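Local coordinates for choline binding protein PCPA (Streptococcus pneumoniae, PDB 4CP6) that is a pneumococcal choline-binding protein and vaccine antigen with a leucine-rich repeat fold, probably held at the cell surface on cell-wall choline, at residues Y94-I100 / F112-K116; I107-H113 / E132-F138; Y152-F158 / L177-F183. One frame throughout, in Å; residues are numbered along the deposited sequence. Where two conformers were deposited one is given.

The three contacts follow one another along the same leucine-rich repeat solenoid. Interaction 1 runs across the inside of the solenoid, from the strand 97-100 to the loop 112-116. Interactions 2 and 3 join equivalent turns of successive coils. Interactions 1 and 2 share F112 and H113, and their centres lie about 11 Å apart. I100 CD1 also packs on I107 CD1 at 4.0 Å. The centres of interactions 2 and 3 are about 10 Å apart. R134 N lies 2.8 Å from T155 O, and F136 N 2.8 Å from A157 O, both probable hydrogen bonds. Interactions 1 and 3 do not touch; their nearest atoms are about 7 Å apart.

Interaction 1. Residues Y94-I100 / F112-K116; sequences YPSSITI and FHGSK
Y94 turns its ring to the loop 112-116 by setting CG anti to the backbone N, at a chi1 of -161°. S115 holds its OG anti to its own N in the same way (chi1 180°), which carries the hydroxyl to the end of the tyrosine. F112 sets CG anti to its carbonyl carbon (chi1 -66°), and the ring reaches in toward the strand 97-100. The contact spans the inside of a leucine-rich repeat coil of the BspA type. One wall is the strand 97-100, part of a parallel sheet. The other is the loop that follows the strand 106-107.

The apolar part is made by F112 with two isoleucines of the strand. I98 CD1 sits in the plane of the ring, at its edge, 3.9 Å from F112 CE2. I100 comes from the opposite direction, and its CD1 ends 4.0 Å from F112 CZ. I98 and I100 lie two residues apart on the strand and point to the same interior. I107 also touches the F112 ring.

The polar part lies at Y94. Its OH lies 2.7 Å from S115 OG, within hydrogen-bonding distance. Y94 OH also hydrogen-bonds F81 O, and S115 OG is bonded to A117 N. The buried tyrosine hydroxyl thus joins two loops. P95 CD covers one face of the Y94 ring near its rim, and F49 meets that ring edge-to-face.

S115 stands at the end of a type II turn that starts at F112. Its N bonds back to F112 O. G114 takes the third position of the turn with a positive phi, which favours glycine. K116 leads its charged end away from the contact, while its CB rests 3.6 Å from Y94 CD1.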
loop_
_atom_site.group_PDB
_atom_site.type_symbol
_atom_site.label_atom_id
_atom_site.label_comp_id
_atom_site.label_asym_id
_atom_site.label_seq_id
_atom_site.Cartn_x
_atom_site.Cartn_y
_atom_site.Cartn_z
ATOM N N TYR A 94 11.417 -23.137 14.779
ATOM C CA TYR A 94 11.072 -21.748 15.061
ATOM C C TYR A 94 10.007 -21.725 16.149
ATOM O O TYR A 94 9.112 -22.556 16.137
ATOM C CB TYR A 94 10.560 -21.045 13.764
ATOM C CG TYR A 94 10.619 -19.542 13.877
ATOM C CD1 TYR A 94 9.569 -18.828 14.452
ATOM C CD2 TYR A 94 11.746 -18.831 13.457
ATOM C CE1 TYR A 94 9.666 -17.452 14.664
ATOM C CE2 TYR A 94 11.828 -17.445 13.611
ATOM C CZ TYR A 94 10.770 -16.757 14.198
ATOM O OH TYR A 94 10.819 -15.393 14.364
ATOM N N PRO A 95 10.089 -20.770 17.094
ATOM C CA PRO A 95 9.101 -20.717 18.177
ATOM C C PRO A 95 7.683 -20.374 17.734
ATOM O O PRO A 95 7.469 -19.792 16.675
ATOM C CB PRO A 95 9.647 -19.638 19.123
ATOM C CG PRO A 95 10.678 -18.918 18.396
ATOM C CD PRO A 95 11.158 -19.777 17.271
ATOM N N SER A 96 6.701 -20.697 18.591
ATOM C CA SER A 96 5.296 -20.387 18.282
ATOM C C SER A 96 4.933 -18.940 18.666
ATOM O O SER A 96 3.936 -18.393 18.180
ATOM C CB SER A 96 4.409 -21.335 19.067
ATOM O OG SER A 96 4.747 -21.263 20.441
ATOM N N SER A 97 5.694 -18.353 19.579
ATOM C CA SER A 97 5.494 -16.976 20.041
ATOM C C SER A 97 6.822 -16.466 20.531
ATOM O O SER A 97 7.683 -17.272 20.914
ATOM C CB SER A 97 4.455 -16.904 21.162
ATOM O OG SER A 97 4.969 -17.447 22.370
ATOM N N ILE A 98 7.027 -15.149 20.503
ATOM C CA ILE A 98 8.261 -14.559 20.969
ATOM C C ILE A 98 7.901 -13.433 21.901
ATOM O O ILE A 98 7.039 -12.603 21.548
ATOM C CB ILE A 98 9.209 -14.087 19.828
ATOM C CG1 ILE A 98 9.678 -15.299 18.958
ATOM C CG2 ILE A 98 10.407 -13.309 20.415
ATOM C CD1 ILE A 98 10.442 -14.932 17.684
ATOM N N THR A 99 8.532 -13.406 23.083
ATOM C CA THR A 99 8.360 -12.350 24.071
ATOM C C THR A 99 9.553 -11.416 23.990
ATOM O O THR A 99 10.711 -11.872 23.977
ATOM C CB THR A 99 8.159 -12.947 25.464
ATOM O OG1 THR A 99 6.916 -13.642 25.472
ATOM C CG2 THR A 99 8.164 -11.889 26.568
ATOM N N ILE A 100 9.270 -10.095 23.892
ATOM C CA ILE A 100 10.286 -9.075 23.766
ATOM C C ILE A 100 10.451 -8.379 25.105
ATOM O O ILE A 100 9.479 -7.815 25.611
ATOM C CB ILE A 100 9.868 -8.082 22.658
ATOM C CG1 ILE A 100 9.693 -8.847 21.313
ATOM C CG2 ILE A 100 10.854 -6.921 22.557
ATOM C CD1 ILE A 100 9.430 -7.972 20.048
ATOM N N PHE A 112 12.493 -9.747 12.069
ATOM C CA PHE A 112 11.573 -10.878 12.189
ATOM C C PHE A 112 11.008 -11.243 10.820
ATOM O O PHE A 112 9.876 -11.721 10.716
ATOM C CB PHE A 112 10.432 -10.549 13.169
ATOM C CG PHE A 112 10.857 -10.349 14.606
ATOM C CD1 PHE A 112 11.342 -9.122 15.044
ATOM C CD2 PHE A 112 10.718 -11.373 15.535
ATOM C CE1 PHE A 112 11.668 -8.918 16.389
ATOM C CE2 PHE A 112 11.083 -11.186 16.859
ATOM C CZ PHE A 112 11.564 -9.968 17.283
ATOM N N HIS A 113 11.812 -11.066 9.739
ATOM C CA HIS A 113 11.312 -11.386 8.412
ATOM C C HIS A 113 10.757 -12.826 8.384
ATOM O O HIS A 113 11.471 -13.747 8.812
ATOM C CB HIS A 113 12.413 -11.240 7.339
ATOM C CG HIS A 113 12.042 -11.957 6.085
ATOM N ND1 HIS A 113 11.296 -11.346 5.109
ATOM C CD2 HIS A 113 12.214 -13.261 5.748
ATOM C CE1 HIS A 113 11.040 -12.284 4.203
ATOM N NE2 HIS A 113 11.598 -13.441 4.544
ATOM N N GLY A 114 9.583 -13.024 7.806
ATOM C CA GLY A 114 8.987 -14.344 7.646
ATOM C C GLY A 114 8.691 -15.085 8.930
ATOM O O GLY A 114 8.372 -16.285 8.883
ATOM N N SER A 115 8.776 -14.405 10.082
ATOM C CA SER A 115 8.575 -15.052 11.373
ATOM C C SER A 115 7.381 -15.978 11.422
ATOM O O SER A 115 6.289 -15.603 11.028
ATOM C CB SER A 115 8.458 -14.005 12.476
ATOM O OG SER A 115 8.259 -14.601 13.750
ATOM N N LYS A 116 7.575 -17.179 11.977
ATOM C CA LYS A 116 6.466 -18.114 12.137
ATOM C C LYS A 116 5.753 -17.927 13.479
ATOM O O LYS A 116 4.786 -18.652 13.751
ATOM C CB LYS A 116 6.978 -19.544 12.022
ATOM C CG LYS A 116 7.400 -19.880 10.605
ATOM C CD LYS A 116 7.851 -21.327 10.536
ATOM C CE LYS A 116 6.756 -22.327 10.782
ATOM N NZ LYS A 116 7.245 -23.721 10.564
#

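Interaction 2. Residues I107-H113 / E132-F138; sequences IQKKGFH and EDRAFDF
F112 and F136 lie side by side and point the same way, one on each of two successive coils of the leucine-rich repeat solenoid. Their planes are only 11° apart but slid, so the rings barely overlap. F112 CG meets F136 CE1 at 3.5 Å. Next to them I107 puts CG2 on A135 CB at 3.8 Å, and its CD1 approaches F136 CZ. F158 of the following coil continues the phenylalanine row beyond F136.

Outward from this core the backbones pair. Each segment makes a type II turn, Q108 to G111 and E132 to A135. The bonds run from E132 N to I107 O, from K110 N to D133 O and from F112 N to A135 O. The bond from F112 N to A135 O is short, at 2.7 Å.

The polar edge gathers round D137. Its CG sits between the backbone N and the carbonyl carbon (chi1 69°), which brings the carboxylate toward H113. H113 ND1 donates to D137 OD1 at 2.7 Å, from above the carboxylate plane. R134 NH1 forms a salt bridge to D137 OD2 on its anti side. The K110 and R134 chains run alongside each other, K110 CE 3.8 Å from R134 CD. A water joins K110 NZ to D137 OD2, at 2.9 Å from the nitrogen and 2.7 Å from the oxygen.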
loop_
_atom_site.group_PDB
_atom_site.type_symbol
_atom_site.label_atom_id
_atom_site.label_comp_id
_atom_site.label_asym_id
_atom_site.label_seq_id
_atom_site.Cartn_x
_atom_site.Cartn_y
_atom_site.Cartn_z
ATOM N N ILE A 107 13.998 -2.545 16.692
ATOM C CA ILE A 107 13.960 -3.763 15.888
ATOM C C ILE A 107 14.502 -3.323 14.535
ATOM O O ILE A 107 13.895 -2.481 13.855
ATOM C CB ILE A 107 12.567 -4.404 15.791
ATOM C CG1 ILE A 107 12.134 -4.940 17.185
ATOM C CG2 ILE A 107 12.618 -5.546 14.741
ATOM C CD1 ILE A 107 10.611 -5.296 17.305
ATOM N N GLN A 108 15.689 -3.789 14.185
ATOM C CA GLN A 108 16.338 -3.443 12.926
ATOM C C GLN A 108 15.590 -4.027 11.723
ATOM O O GLN A 108 14.707 -4.885 11.868
ATOM C CB GLN A 108 17.793 -3.929 12.930
ATOM C CG GLN A 108 18.659 -3.150 13.924
ATOM C CD GLN A 108 20.048 -3.716 14.089
ATOM O OE1 GLN A 108 20.737 -3.476 15.123
ATOM N NE2 GLN A 108 20.490 -4.478 13.110
ATOM N N LYS A 109 15.972 -3.578 10.518
ATOM C CA LYS A 109 15.301 -4.036 9.298
ATOM C C LYS A 109 15.305 -5.551 9.210
ATOM O O LYS A 109 16.325 -6.188 9.515
ATOM C CB LYS A 109 15.923 -3.438 8.019
ATOM C CG LYS A 109 17.411 -3.637 7.878
ATOM C CD LYS A 109 17.950 -2.873 6.670
ATOM C CE LYS A 109 19.386 -3.266 6.448
ATOM N NZ LYS A 109 19.884 -2.816 5.120
ATOM N N LYS A 110 14.164 -6.141 8.851
ATOM C CA LYS A 110 14.056 -7.598 8.698
ATOM C C LYS A 110 14.415 -8.359 9.974
ATOM O O LYS A 110 14.757 -9.549 9.900
ATOM C CB LYS A 110 14.898 -8.064 7.490
ATOM C CG LYS A 110 14.269 -7.581 6.182
ATOM C CD LYS A 110 14.892 -8.162 4.957
ATOM C CE LYS A 110 13.995 -7.805 3.796
ATOM N NZ LYS A 110 14.456 -8.490 2.547
ATOM N N GLY A 111 14.247 -7.736 11.151
ATOM C CA GLY A 111 14.567 -8.458 12.392
ATOM C C GLY A 111 13.743 -9.718 12.579
ATOM O O GLY A 111 14.229 -10.678 13.190
ATOM N N PHE A 112 12.493 -9.747 12.069
ATOM C CA PHE A 112 11.573 -10.878 12.189
ATOM C C PHE A 112 11.008 -11.243 10.820
ATOM O O PHE A 112 9.876 -11.721 10.716
ATOM C CB PHE A 112 10.432 -10.549 13.169
ATOM C CG PHE A 112 10.857 -10.349 14.606
ATOM C CD1 PHE A 112 11.342 -9.122 15.044
ATOM C CD2 PHE A 112 10.718 -11.373 15.535
ATOM C CE1 PHE A 112 11.668 -8.918 16.389
ATOM C CE2 PHE A 112 11.083 -11.186 16.859
ATOM C CZ PHE A 112 11.564 -9.968 17.283
ATOM N N HIS A 113 11.812 -11.066 9.739
ATOM C CA HIS A 113 11.312 -11.386 8.412
ATOM C C HIS A 113 10.757 -12.826 8.384
ATOM O O HIS A 113 11.471 -13.747 8.812
ATOM C CB HIS A 113 12.413 -11.240 7.339
ATOM C CG HIS A 113 12.042 -11.957 6.085
ATOM N ND1 HIS A 113 11.296 -11.346 5.109
ATOM C CD2 HIS A 113 12.214 -13.261 5.748
ATOM C CE1 HIS A 113 11.040 -12.284 4.203
ATOM N NE2 HIS A 113 11.598 -13.441 4.544
ATOM N N GLU A 132 12.007 -0.987 12.316
ATOM C CA GLU A 132 12.553 -0.593 11.031
ATOM C C GLU A 132 11.969 -1.390 9.873
ATOM O O GLU A 132 11.110 -2.258 10.062
ATOM C CB GLU A 132 14.087 -0.611 11.071
ATOM C CG GLU A 132 14.651 0.601 11.824
ATOM C CD GLU A 132 14.449 1.936 11.118
ATOM O OE1 GLU A 132 14.187 1.927 9.892
ATOM O OE2 GLU A 132 14.622 2.986 11.784
ATOM N N ASP A 133 12.395 -1.038 8.651
ATOM C CA ASP A 133 11.824 -1.556 7.436
ATOM C C ASP A 133 11.686 -3.045 7.396
ATOM O O ASP A 133 12.619 -3.762 7.755
ATOM C CB ASP A 133 12.625 -1.098 6.215
ATOM C CG ASP A 133 12.779 0.405 6.077
ATOM O OD1 ASP A 133 12.118 1.158 6.846
ATOM O OD2 ASP A 133 13.411 0.839 5.107
ATOM N N ARG A 134 10.524 -3.516 6.946
ATOM C CA ARG A 134 10.310 -4.954 6.720
ATOM C C ARG A 134 10.589 -5.820 7.943
ATOM O O ARG A 134 10.925 -7.012 7.801
ATOM C CB ARG A 134 11.109 -5.428 5.474
ATOM C CG ARG A 134 10.587 -4.766 4.213
ATOM C CD ARG A 134 11.268 -5.254 2.943
ATOM N NE ARG A 134 10.629 -4.679 1.748
ATOM C CZ ARG A 134 9.532 -5.184 1.165
ATOM N NH1 ARG A 134 8.970 -6.303 1.635
ATOM N NH2 ARG A 134 9.002 -4.586 0.099
ATOM N N ALA A 135 10.440 -5.258 9.149
ATOM C CA ALA A 135 10.737 -6.069 10.334
ATOM C C ALA A 135 9.912 -7.342 10.422
ATOM O O ALA A 135 10.432 -8.363 10.902
ATOM C CB ALA A 135 10.554 -5.247 11.585
ATOM N N PHE A 136 8.660 -7.312 9.961
ATOM C CA PHE A 136 7.756 -8.452 10.039
ATOM C C PHE A 136 7.176 -8.746 8.670
ATOM O O PHE A 136 6.071 -9.297 8.594
ATOM C CB PHE A 136 6.622 -8.165 11.046
ATOM C CG PHE A 136 7.081 -7.994 12.472
ATOM C CD1 PHE A 136 7.223 -9.094 13.305
ATOM C CD2 PHE A 136 7.428 -6.736 12.969
ATOM C CE1 PHE A 136 7.635 -8.942 14.631
ATOM C CE2 PHE A 136 7.858 -6.587 14.295
ATOM C CZ PHE A 136 7.979 -7.699 15.101
ATOM N N ASP A 137 7.918 -8.463 7.572
ATOM C CA ASP A 137 7.311 -8.759 6.287
ATOM C C ASP A 137 7.194 -10.272 6.073
ATOM O O ASP A 137 8.035 -11.046 6.545
ATOM C CB ASP A 137 7.973 -8.033 5.110
ATOM C CG ASP A 137 9.367 -8.475 4.747
ATOM O OD1 ASP A 137 10.057 -9.047 5.613
ATOM O OD2 ASP A 137 9.771 -8.241 3.582
ATOM N N PHE A 138 6.122 -10.704 5.409
ATOM C CA PHE A 138 5.853 -12.124 5.115
ATOM C C PHE A 138 5.706 -12.945 6.407
ATOM O O PHE A 138 5.832 -14.175 6.379
ATOM C CB PHE A 138 6.943 -12.717 4.185
ATOM C CG PHE A 138 6.979 -12.024 2.841
ATOM C CD1 PHE A 138 6.111 -12.405 1.818
ATOM C CD2 PHE A 138 7.855 -10.967 2.606
ATOM C CE1 PHE A 138 6.145 -11.768 0.579
ATOM C CE2 PHE A 138 7.904 -10.343 1.351
ATOM C CZ PHE A 138 7.028 -10.722 0.363
HETATM O O HOH W 1 11.718 -9.397 2.171
#

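Interaction 3. Residues Y152-F158 / L177-F183; sequences YIGTSAF and LISHEAF
Y152 lies alongside L177, and the leucine CD2 comes 3.5 Å from Y152 CE1. Both set CG anti to the backbone N (chi1 176° and -173°), which lays the two chains alongside each other, and both point from the same face of a short parallel pair of strands. I153 and I178 lie on the other face, side by side. I153 CG2 also touches A182 CB at 3.9 Å. Further in, F158 runs beside F183, whose ring takes F158 CD2 at its edge, 3.9 Å from F183 CE1. A182 CB sits over the centre of one face of that same ring.

The strands pair through I153 N to L177 O and S179 N to I153 O. After the strands, each segment makes a type II turn, G154 to A157 and S179 to A182. The turns stay in step through two more backbone bonds, S156 N to H180 O and F158 N to A182 O. S156 CA also points its hydrogen at E181 O.

Hydroxyls line the outer side. In the S179 conformer given, T155 OG1 and S179 OG are 2.8 Å apart and hydrogen-bonded, and either could be the donor. In that same conformer a water spans Y152 OH and S179 OG, and it donates to the tyrosine. A second water lies between S156 OG and E181 OE1, 2.7 Å from each.

This stacking of like turns is how one leucine-rich repeat coil sits on the next. The strand 152-153 is flanked by 130-131 and 177-178, and 200-201 follows 177-178 in the same sheet. I178 and F183 reach across the interior to L194 and L192 of the strand 191-194.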
loop_
_atom_site.group_PDB
_atom_site.type_symbol
_atom_site.label_atom_id
_atom_site.label_comp_id
_atom_site.label_asym_id
_atom_site.label_seq_id
_atom_site.Cartn_x
_atom_site.Cartn_y
_atom_site.Cartn_z
ATOM N N TYR A 152 7.827 5.016 15.602
ATOM C CA TYR A 152 8.075 4.930 14.181
ATOM C C TYR A 152 7.885 3.504 13.702
ATOM O O TYR A 152 8.449 2.576 14.278
ATOM C CB TYR A 152 9.560 5.316 13.963
ATOM C CG TYR A 152 10.024 5.195 12.529
ATOM C CD1 TYR A 152 9.826 6.231 11.622
ATOM C CD2 TYR A 152 10.669 4.044 12.075
ATOM C CE1 TYR A 152 10.214 6.109 10.294
ATOM C CE2 TYR A 152 11.060 3.911 10.748
ATOM C CZ TYR A 152 10.829 4.950 9.865
ATOM O OH TYR A 152 11.209 4.782 8.564
ATOM N N ILE A 153 7.144 3.335 12.600
ATOM C CA ILE A 153 7.000 2.040 11.916
ATOM C C ILE A 153 7.556 2.222 10.511
ATOM O O ILE A 153 7.077 3.098 9.781
ATOM C CB ILE A 153 5.540 1.570 11.878
ATOM C CG1 ILE A 153 5.047 1.259 13.305
ATOM C CG2 ILE A 153 5.376 0.365 10.905
ATOM C CD1 ILE A 153 3.561 0.878 13.359
ATOM N N GLY A 154 8.567 1.433 10.160
ATOM C CA GLY A 154 9.249 1.512 8.880
ATOM C C GLY A 154 8.515 0.958 7.675
ATOM O O GLY A 154 7.422 0.411 7.781
ATOM N N THR A 155 9.148 1.155 6.500
ATOM C CA THR A 155 8.588 0.789 5.213
ATOM C C THR A 155 8.275 -0.686 5.168
ATOM O O THR A 155 9.104 -1.511 5.542
ATOM C CB THR A 155 9.550 1.190 4.129
ATOM O OG1 THR A 155 9.631 2.623 4.152
ATOM C CG2 THR A 155 9.111 0.724 2.738
ATOM N N SER A 156 7.061 -1.023 4.715
ATOM C CA SER A 156 6.662 -2.414 4.517
ATOM C C SER A 156 6.831 -3.247 5.792
ATOM O O SER A 156 7.015 -4.473 5.705
ATOM C CB SER A 156 7.457 -3.018 3.356
ATOM O OG SER A 156 7.068 -2.369 2.153
ATOM N N ALA A 157 6.728 -2.611 6.976
ATOM C CA ALA A 157 6.999 -3.363 8.211
ATOM C C ALA A 157 6.170 -4.607 8.413
ATOM O O ALA A 157 6.709 -5.597 8.915
ATOM C CB ALA A 157 6.870 -2.460 9.440
ATOM N N PHE A 158 4.887 -4.605 8.048
ATOM C CA PHE A 158 4.045 -5.793 8.233
ATOM C C PHE A 158 3.552 -6.332 6.909
ATOM O O PHE A 158 2.694 -7.209 6.894
ATOM C CB PHE A 158 2.832 -5.483 9.159
ATOM C CG PHE A 158 3.252 -5.130 10.560
ATOM C CD1 PHE A 158 3.496 -6.128 11.500
ATOM C CD2 PHE A 158 3.484 -3.806 10.925
ATOM C CE1 PHE A 158 3.930 -5.812 12.791
ATOM C CE2 PHE A 158 3.932 -3.487 12.219
ATOM C CZ PHE A 158 4.170 -4.499 13.136
ATOM N N LEU A 177 4.724 8.245 13.116
ATOM C CA LEU A 177 4.940 8.054 11.688
ATOM C C LEU A 177 4.786 6.593 11.338
ATOM O O LEU A 177 5.395 5.730 11.989
ATOM C CB LEU A 177 6.330 8.587 11.313
ATOM C CG LEU A 177 6.655 8.620 9.791
ATOM C CD1 LEU A 177 7.799 9.571 9.525
ATOM C CD2 LEU A 177 7.057 7.245 9.257
ATOM N N ILE A 178 4.002 6.311 10.292
ATOM C CA ILE A 178 3.831 4.949 9.758
ATOM C C ILE A 178 4.240 5.084 8.305
ATOM O O ILE A 178 3.608 5.833 7.550
ATOM C CB ILE A 178 2.410 4.384 9.891
ATOM C CG1 ILE A 178 1.886 4.533 11.325
ATOM C CG2 ILE A 178 2.425 2.927 9.435
ATOM C CD1 ILE A 178 0.439 4.015 11.511
ATOM N N SER A 179 5.298 4.373 7.906
ATOM C CA SER A 179 5.890 4.506 6.591
ATOM C C SER A 179 5.155 3.769 5.451
ATOM O O SER A 179 4.215 2.998 5.652
ATOM C CB SER A 179 7.345 4.072 6.677
ATOM O OG SER A 179 8.080 4.484 5.542
ATOM N N HIS A 180 5.627 4.030 4.245
ATOM C CA HIS A 180 5.166 3.494 2.970
ATOM C C HIS A 180 4.876 1.996 3.074
ATOM O O HIS A 180 5.718 1.215 3.530
ATOM C CB HIS A 180 6.303 3.739 1.949
ATOM C CG HIS A 180 6.102 3.313 0.520
ATOM N ND1 HIS A 180 6.804 2.245 -0.028
ATOM C CD2 HIS A 180 5.400 3.924 -0.461
ATOM C CE1 HIS A 180 6.471 2.224 -1.321
ATOM N NE2 HIS A 180 5.646 3.225 -1.630
ATOM N N GLU A 181 3.682 1.578 2.628
ATOM C CA GLU A 181 3.292 0.167 2.519
ATOM C C GLU A 181 3.427 -0.630 3.803
ATOM O O GLU A 181 3.484 -1.867 3.738
ATOM C CB GLU A 181 4.067 -0.525 1.373
ATOM C CG GLU A 181 3.792 0.168 0.039
ATOM C CD GLU A 181 4.257 -0.515 -1.223
ATOM O OE1 GLU A 181 4.535 -1.729 -1.159
ATOM O OE2 GLU A 181 4.197 0.123 -2.300
ATOM N N ALA A 182 3.363 0.028 4.965
ATOM C CA ALA A 182 3.529 -0.741 6.216
ATOM C C ALA A 182 2.466 -1.812 6.407
ATOM O O ALA A 182 2.749 -2.831 7.048
ATOM C CB ALA A 182 3.562 0.179 7.413
ATOM N N PHE A 183 1.251 -1.565 5.881
ATOM C CA PHE A 183 0.117 -2.482 6.054
ATOM C C PHE A 183 -0.374 -2.977 4.708
ATOM O O PHE A 183 -1.587 -3.147 4.503
ATOM C CB PHE A 183 -1.021 -1.756 6.819
ATOM C CG PHE A 183 -0.611 -1.158 8.148
ATOM C CD1 PHE A 183 0.116 -1.902 9.072
ATOM C CD2 PHE A 183 -0.961 0.148 8.479
ATOM C CE1 PHE A 183 0.537 -1.325 10.285
ATOM C CE2 PHE A 183 -0.587 0.699 9.714
ATOM C CZ PHE A 183 0.171 -0.033 10.592
HETATM O O HOH W 2 9.762 6.420 6.793
HETATM O O HOH W 3 5.365 -3.709 0.542
#